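Local coordinates for protein bifunctional enzyme IspD/IspF (Campylobacter jejuni, PDB 1W55) that makes 4-diphosphocytidyl-2-C-methyl-D-erythritol from CTP and methylerythritol phosphate, and cyclises its 2-phosphorylated form with release of CMP, two steps of isoprenoid precursor biosynthesis, at residues Lys154-Ala159 / Thr171-Met176; Cys119-Leu124 / Gly178-Val183. One frame throughout, in Å; residues are numbered along the deposited sequence.

Contact 1: residues Lys154-Ala159 / Thr171-Met176; sequences KLLKKA and TAIAAM
Small apolar side chains and one shared water join two consecutive short helices of the cytidylyltransferase domain, 153-159 and 169-174, which A159 and A172 bring closest together, their CA atoms 5.5 Å apart. The two methyls meet directly, A159 CB lying 4.1 Å from A172 CB. The A159 methyl also rests against the backbone of the second helix, 3.5 Å from A172 O. Beside this pair, I173 reaches across with its longer branch: CG1 is anti to its own carbonyl carbon (chi1 -64°), and the terminal CD1 settles against the backbone of the first helix, 3.7 Å from L156 N. The same methyl touches L155 CB at 3.9 Å, so that it bridges two successive residues. L156 comes to meet I173 at about a right angle, and its CD1 meets I173 CG1 where the two side chains cross. L156 also packs on L84 of helix 76-84 and on V92 and V94 of strand 91-96, which ties the helix pair to the central sheet. At the exposed end M176 bends at chi2 (-140°) and lays its thioether along the C-terminal turn of the first helix, with CE 3.4 Å from K158 O. No direct hydrogen bond links the segments. Instead one water donates to both A159 O, at 2.9 Å, and A172 O, at 2.8 Å, using a proton for each carbonyl. The helices are thus held by methyl packing on the buried side, while the water satisfies two carbonyls that cannot bond to each other, a polar bridge between two acceptors.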
loop_
_atom_site.group_PDB
_atom_site.type_symbol
_atom_site.label_atom_id
_atom_site.label_comp_id
_atom_site.label_asym_id
_atom_site.label_seq_id
_atom_site.Cartn_x
_atom_site.Cartn_y
_atom_site.Cartn_z
ATOM N N LYS A 154 24.185 -7.399 -41.494
ATOM C CA LYS A 154 25.257 -7.246 -42.476
ATOM C C LYS A 154 25.803 -5.818 -42.481
ATOM O O LYS A 154 27.013 -5.623 -42.556
ATOM C CB LYS A 154 24.791 -7.678 -43.877
ATOM C CG LYS A 154 24.398 -9.165 -43.966
ATOM C CD LYS A 154 23.963 -9.561 -45.381
ATOM C CE LYS A 154 22.442 -9.698 -45.491
ATOM N NZ LYS A 154 22.004 -11.115 -45.686
ATOM N N LEU A 155 24.911 -4.836 -42.368
ATOM C CA LEU A 155 25.307 -3.427 -42.361
ATOM C C LEU A 155 26.075 -3.018 -41.105
ATOM O O LEU A 155 27.021 -2.224 -41.188
ATOM C CB LEU A 155 24.093 -2.508 -42.544
ATOM C CG LEU A 155 23.509 -2.462 -43.966
ATOM C CD1 LEU A 155 22.348 -1.498 -44.027
ATOM C CD2 LEU A 155 24.560 -2.104 -45.035
ATOM N N LEU A 156 25.658 -3.548 -39.951
ATOM C CA LEU A 156 26.297 -3.229 -38.680
ATOM C C LEU A 156 27.690 -3.847 -38.636
ATOM O O LEU A 156 28.634 -3.217 -38.164
ATOM C CB LEU A 156 25.434 -3.680 -37.489
ATOM C CG LEU A 156 25.886 -3.276 -36.078
ATOM C CD1 LEU A 156 26.048 -1.768 -35.959
ATOM C CD2 LEU A 156 24.934 -3.816 -34.978
ATOM N N LYS A 157 27.811 -5.069 -39.150
ATOM C CA LYS A 157 29.120 -5.699 -39.347
ATOM C C LYS A 157 30.040 -4.809 -40.182
ATOM O O LYS A 157 31.166 -4.503 -39.763
ATOM C CB LYS A 157 28.978 -7.075 -40.000
ATOM C CG LYS A 157 28.417 -8.137 -39.068
ATOM C CD LYS A 157 28.659 -9.532 -39.598
ATOM C CE LYS A 157 27.677 -10.518 -38.989
ATOM N NZ LYS A 157 27.995 -11.939 -39.324
ATOM N N LYS A 158 29.550 -4.368 -41.339
ATOM C CA LYS A 158 30.324 -3.492 -42.223
ATOM C C LYS A 158 30.647 -2.171 -41.538
ATOM O O LYS A 158 31.764 -1.669 -41.646
ATOM C CB LYS A 158 29.575 -3.225 -43.537
ATOM C CG LYS A 158 30.336 -3.653 -44.790
ATOM C CD LYS A 158 29.455 -3.562 -46.036
ATOM C CE LYS A 158 29.197 -4.945 -46.643
ATOM N NZ LYS A 158 27.744 -5.184 -46.905
ATOM N N ALA A 159 29.662 -1.621 -40.827
ATOM C CA ALA A 159 29.831 -0.369 -40.092
ATOM C C ALA A 159 31.003 -0.388 -39.102
ATOM O O ALA A 159 31.570 0.660 -38.821
ATOM C CB ALA A 159 28.534 0.006 -39.372
ATOM N N THR A 171 24.974 5.839 -34.870
ATOM C CA THR A 171 26.108 6.595 -35.406
ATOM C C THR A 171 27.007 5.720 -36.272
ATOM O O THR A 171 27.571 6.199 -37.249
ATOM C CB THR A 171 26.963 7.230 -34.302
ATOM O OG1 THR A 171 27.358 6.224 -33.347
ATOM C CG2 THR A 171 26.161 8.239 -33.503
ATOM N N ALA A 172 27.148 4.443 -35.907
ATOM C CA ALA A 172 27.956 3.519 -36.700
ATOM C C ALA A 172 27.334 3.323 -38.087
ATOM O O ALA A 172 28.007 3.489 -39.097
ATOM C CB ALA A 172 28.129 2.182 -35.975
ATOM N N ILE A 173 26.045 2.997 -38.113
ATOM C CA ILE A 173 25.305 2.769 -39.352
ATOM C C ILE A 173 25.204 4.043 -40.199
ATOM O O ILE A 173 25.407 3.998 -41.413
ATOM C CB ILE A 173 23.885 2.220 -39.045
ATOM C CG1 ILE A 173 23.968 0.839 -38.375
ATOM C CG2 ILE A 173 23.003 2.233 -40.309
ATOM C CD1 ILE A 173 23.932 -0.351 -39.323
ATOM N N ALA A 174 24.892 5.163 -39.549
ATOM C CA ALA A 174 24.774 6.455 -40.223
ATOM C C ALA A 174 26.072 6.891 -40.921
ATOM O O ALA A 174 26.017 7.447 -42.024
ATOM C CB ALA A 174 24.298 7.532 -39.255
ATOM N N ALA A 175 27.223 6.627 -40.287
ATOM C CA ALA A 175 28.532 7.030 -40.815
ATOM C C ALA A 175 28.919 6.322 -42.125
ATOM O O ALA A 175 29.837 6.759 -42.820
ATOM C CB ALA A 175 29.632 6.860 -39.758
ATOM N N MET A 176 28.224 5.237 -42.455
ATOM C CA MET A 176 28.411 4.577 -43.741
ATOM C C MET A 176 27.241 4.844 -44.689
ATOM O O MET A 176 27.039 4.107 -45.659
ATOM C CB MET A 176 28.627 3.073 -43.555
ATOM C CG MET A 176 30.029 2.730 -43.105
ATOM S SD MET A 176 30.729 1.266 -43.880
ATOM C CE MET A 176 32.380 1.307 -43.123
HETATM O O HOH W 1 30.630 3.182 -39.865
#

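Contact 2: residues Cys119-Leu124 / Gly178-Val183; sequences CITPAL and GKIWFV
C119 to P122 pair in parallel with I180 to V183 within the mixed sheet of the cytidylyltransferase domain, and five backbone hydrogen bonds, running from K179 O to A123 N, join them. The first, C119 N to K179 O, is long at 3.2 Å and bent (143° at the hydrogen). W181 then sends its N-H to C119 O and takes T121 N on its own O; these two bonds are straighter, and in the second, 3.0 Å long, the donor lies nearly on the line of the carbonyl. V183 repeats the pattern one step on: its N gives to T121 O at 2.8 Å, tilted out of the carbonyl plane, while its O receives A123 N at 2.8 Å, although the N-H points off line (133°). P122 has no N-H, but its CA-H leans on the same V183 O. I120 uses its backbone on the opposite edge of its strand, with I150 of strand 149-152, so strand 119-124 is bonded along both edges. T121 OG1, anti to the backbone N (chi1 -179°), is hydrogen-bonded to Q149 NE2. That rotation leaves CG2 facing the neighbouring strand, 3.7 Å from F182 CD2 and 3.8 Å from I180 CG2. The I180 methyl lies over one face of the F182 ring, offset toward its rim, and the ring makes a cation-pi contact with K143. On the other face of the sheet, I120 CD1 packs 3.9 Å from W181 CB and I120 CG2 comes to the indole edge, while P122 and V183 meet L106 of helix 104-111. Backbone polar groups are therefore met mainly within the sheet, T121 finds its polar partner outside the pair, and apolar side chains pack on both faces of the bonded strands.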
loop_
_atom_site.group_PDB
_atom_site.type_symbol
_atom_site.label_atom_id
_atom_site.label_comp_id
_atom_site.label_asym_id
_atom_site.label_seq_id
_atom_site.Cartn_x
_atom_site.Cartn_y
_atom_site.Cartn_z
ATOM N N CYS A 119 18.613 1.086 -39.300
ATOM C CA CYS A 119 18.762 1.004 -37.857
ATOM C C CYS A 119 17.581 1.700 -37.186
ATOM O O CYS A 119 17.230 2.831 -37.555
ATOM C CB CYS A 119 20.088 1.639 -37.435
ATOM S SG CYS A 119 20.415 1.665 -35.661
ATOM N N ILE A 120 16.950 1.007 -36.236
ATOM C CA ILE A 120 15.823 1.554 -35.473
ATOM C C ILE A 120 16.213 1.746 -34.012
ATOM O O ILE A 120 16.655 0.804 -33.349
ATOM C CB ILE A 120 14.581 0.633 -35.538
ATOM C CG1 ILE A 120 14.513 -0.172 -36.861
ATOM C CG2 ILE A 120 13.305 1.447 -35.248
ATOM C CD1 ILE A 120 14.314 0.674 -38.140
ATOM N N THR A 121 16.021 2.958 -33.508
ATOM C CA THR A 121 16.510 3.324 -32.187
ATOM C C THR A 121 15.532 4.249 -31.464
ATOM O O THR A 121 14.876 5.086 -32.096
ATOM C CB THR A 121 17.921 3.996 -32.301
ATOM O OG1 THR A 121 18.407 4.337 -30.993
ATOM C CG2 THR A 121 17.837 5.341 -32.979
ATOM N N PRO A 122 15.427 4.093 -30.148
ATOM C CA PRO A 122 14.705 5.058 -29.320
ATOM C C PRO A 122 15.530 6.316 -29.086
ATOM O O PRO A 122 16.761 6.288 -29.115
ATOM C CB PRO A 122 14.473 4.307 -27.996
ATOM C CG PRO A 122 15.025 2.936 -28.179
ATOM C CD PRO A 122 15.964 2.980 -29.349
ATOM N N ALA A 123 14.832 7.422 -28.868
ATOM C CA ALA A 123 15.449 8.720 -28.670
ATOM C C ALA A 123 14.499 9.587 -27.863
ATOM O O ALA A 123 13.278 9.401 -27.907
ATOM C CB ALA A 123 15.764 9.377 -30.003
ATOM N N LEU A 124 15.073 10.538 -27.144
ATOM C CA LEU A 124 14.326 11.489 -26.350
ATOM C C LEU A 124 14.794 12.888 -26.700
ATOM O O LEU A 124 15.968 13.103 -26.979
ATOM C CB LEU A 124 14.552 11.237 -24.858
ATOM C CG LEU A 124 14.085 9.896 -24.295
ATOM C CD1 LEU A 124 14.608 9.732 -22.875
ATOM C CD2 LEU A 124 12.562 9.770 -24.346
ATOM N N GLY A 178 23.967 4.750 -43.994
ATOM C CA GLY A 178 22.733 4.067 -43.636
ATOM C C GLY A 178 21.688 4.994 -43.040
ATOM O O GLY A 178 22.014 6.046 -42.487
ATOM N N LYS A 179 20.424 4.601 -43.155
ATOM C CA LYS A 179 19.300 5.403 -42.659
ATOM C C LYS A 179 18.854 4.958 -41.269
ATOM O O LYS A 179 18.810 3.762 -40.975
ATOM C CB LYS A 179 18.105 5.340 -43.631
ATOM C CG LYS A 179 18.469 5.588 -45.104
ATOM C CD LYS A 179 18.113 7.008 -45.560
ATOM C CE LYS A 179 19.137 7.555 -46.554
ATOM N NZ LYS A 179 20.196 8.346 -45.861
ATOM N N ILE A 180 18.518 5.935 -40.435
ATOM C CA ILE A 180 18.062 5.704 -39.073
ATOM C C ILE A 180 16.594 6.087 -38.913
ATOM O O ILE A 180 16.172 7.144 -39.374
ATOM C CB ILE A 180 18.914 6.533 -38.070
ATOM C CG1 ILE A 180 20.409 6.509 -38.447
ATOM C CG2 ILE A 180 18.655 6.068 -36.606
ATOM C CD1 ILE A 180 21.060 5.147 -38.378
ATOM N N TRP A 181 15.826 5.224 -38.258
ATOM C CA TRP A 181 14.472 5.558 -37.835
ATOM C C TRP A 181 14.461 5.790 -36.312
ATOM O O TRP A 181 14.862 4.912 -35.534
ATOM C CB TRP A 181 13.478 4.458 -38.237
ATOM C CG TRP A 181 12.042 4.850 -38.017
ATOM C CD1 TRP A 181 11.246 4.489 -36.967
ATOM C CD2 TRP A 181 11.242 5.699 -38.849
ATOM N NE1 TRP A 181 9.999 5.053 -37.096
ATOM C CE2 TRP A 181 9.967 5.802 -38.243
ATOM C CE3 TRP A 181 11.469 6.384 -40.053
ATOM C CZ2 TRP A 181 8.922 6.561 -38.799
ATOM C CZ3 TRP A 181 10.430 7.140 -40.608
ATOM C CH2 TRP A 181 9.173 7.220 -39.977
ATOM N N PHE A 182 14.032 6.983 -35.904
ATOM C CA PHE A 182 13.954 7.339 -34.492
ATOM C C PHE A 182 12.557 7.089 -33.926
ATOM O O PHE A 182 11.552 7.522 -34.489
ATOM C CB PHE A 182 14.380 8.790 -34.262
ATOM C CG PHE A 182 15.798 9.074 -34.675
ATOM C CD1 PHE A 182 16.075 9.616 -35.934
ATOM C CD2 PHE A 182 16.862 8.783 -33.820
ATOM C CE1 PHE A 182 17.390 9.871 -36.333
ATOM C CE2 PHE A 182 18.178 9.034 -34.211
ATOM C CZ PHE A 182 18.439 9.586 -35.477
ATOM N N VAL A 183 12.513 6.380 -32.806
ATOM C CA VAL A 183 11.267 6.032 -32.140
ATOM C C VAL A 183 11.326 6.713 -30.776
ATOM O O VAL A 183 12.414 6.866 -30.224
ATOM C CB VAL A 183 11.159 4.477 -32.046
ATOM C CG1 VAL A 183 10.779 3.994 -30.657
ATOM C CG2 VAL A 183 10.224 3.939 -33.104
#

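Overall arrangement
Contact 1 is nested inside the chain loop that contact 2 closes: between strands 119-124 and 180-184 the chain adds further strands, among them 142-145 and 149-152, and then both helices. Their centres lie about 13 Å apart, and I173 belongs to the junction. Its O probably accepts a hydrogen bond from G178 N (3.0 Å) in the connection between helix 169-174 and strand 180-184, CG2 packs 4.0 Å from I180 CD1, and CG1 meets C119 CB. Neither contact reaches the bound CMP: the side chain of L156 is about 12 Å from it and that of T121 about 13 Å. P122 lies about 11 Å, side chain to side chain, from K191, predicted to position methylerythritol phosphate.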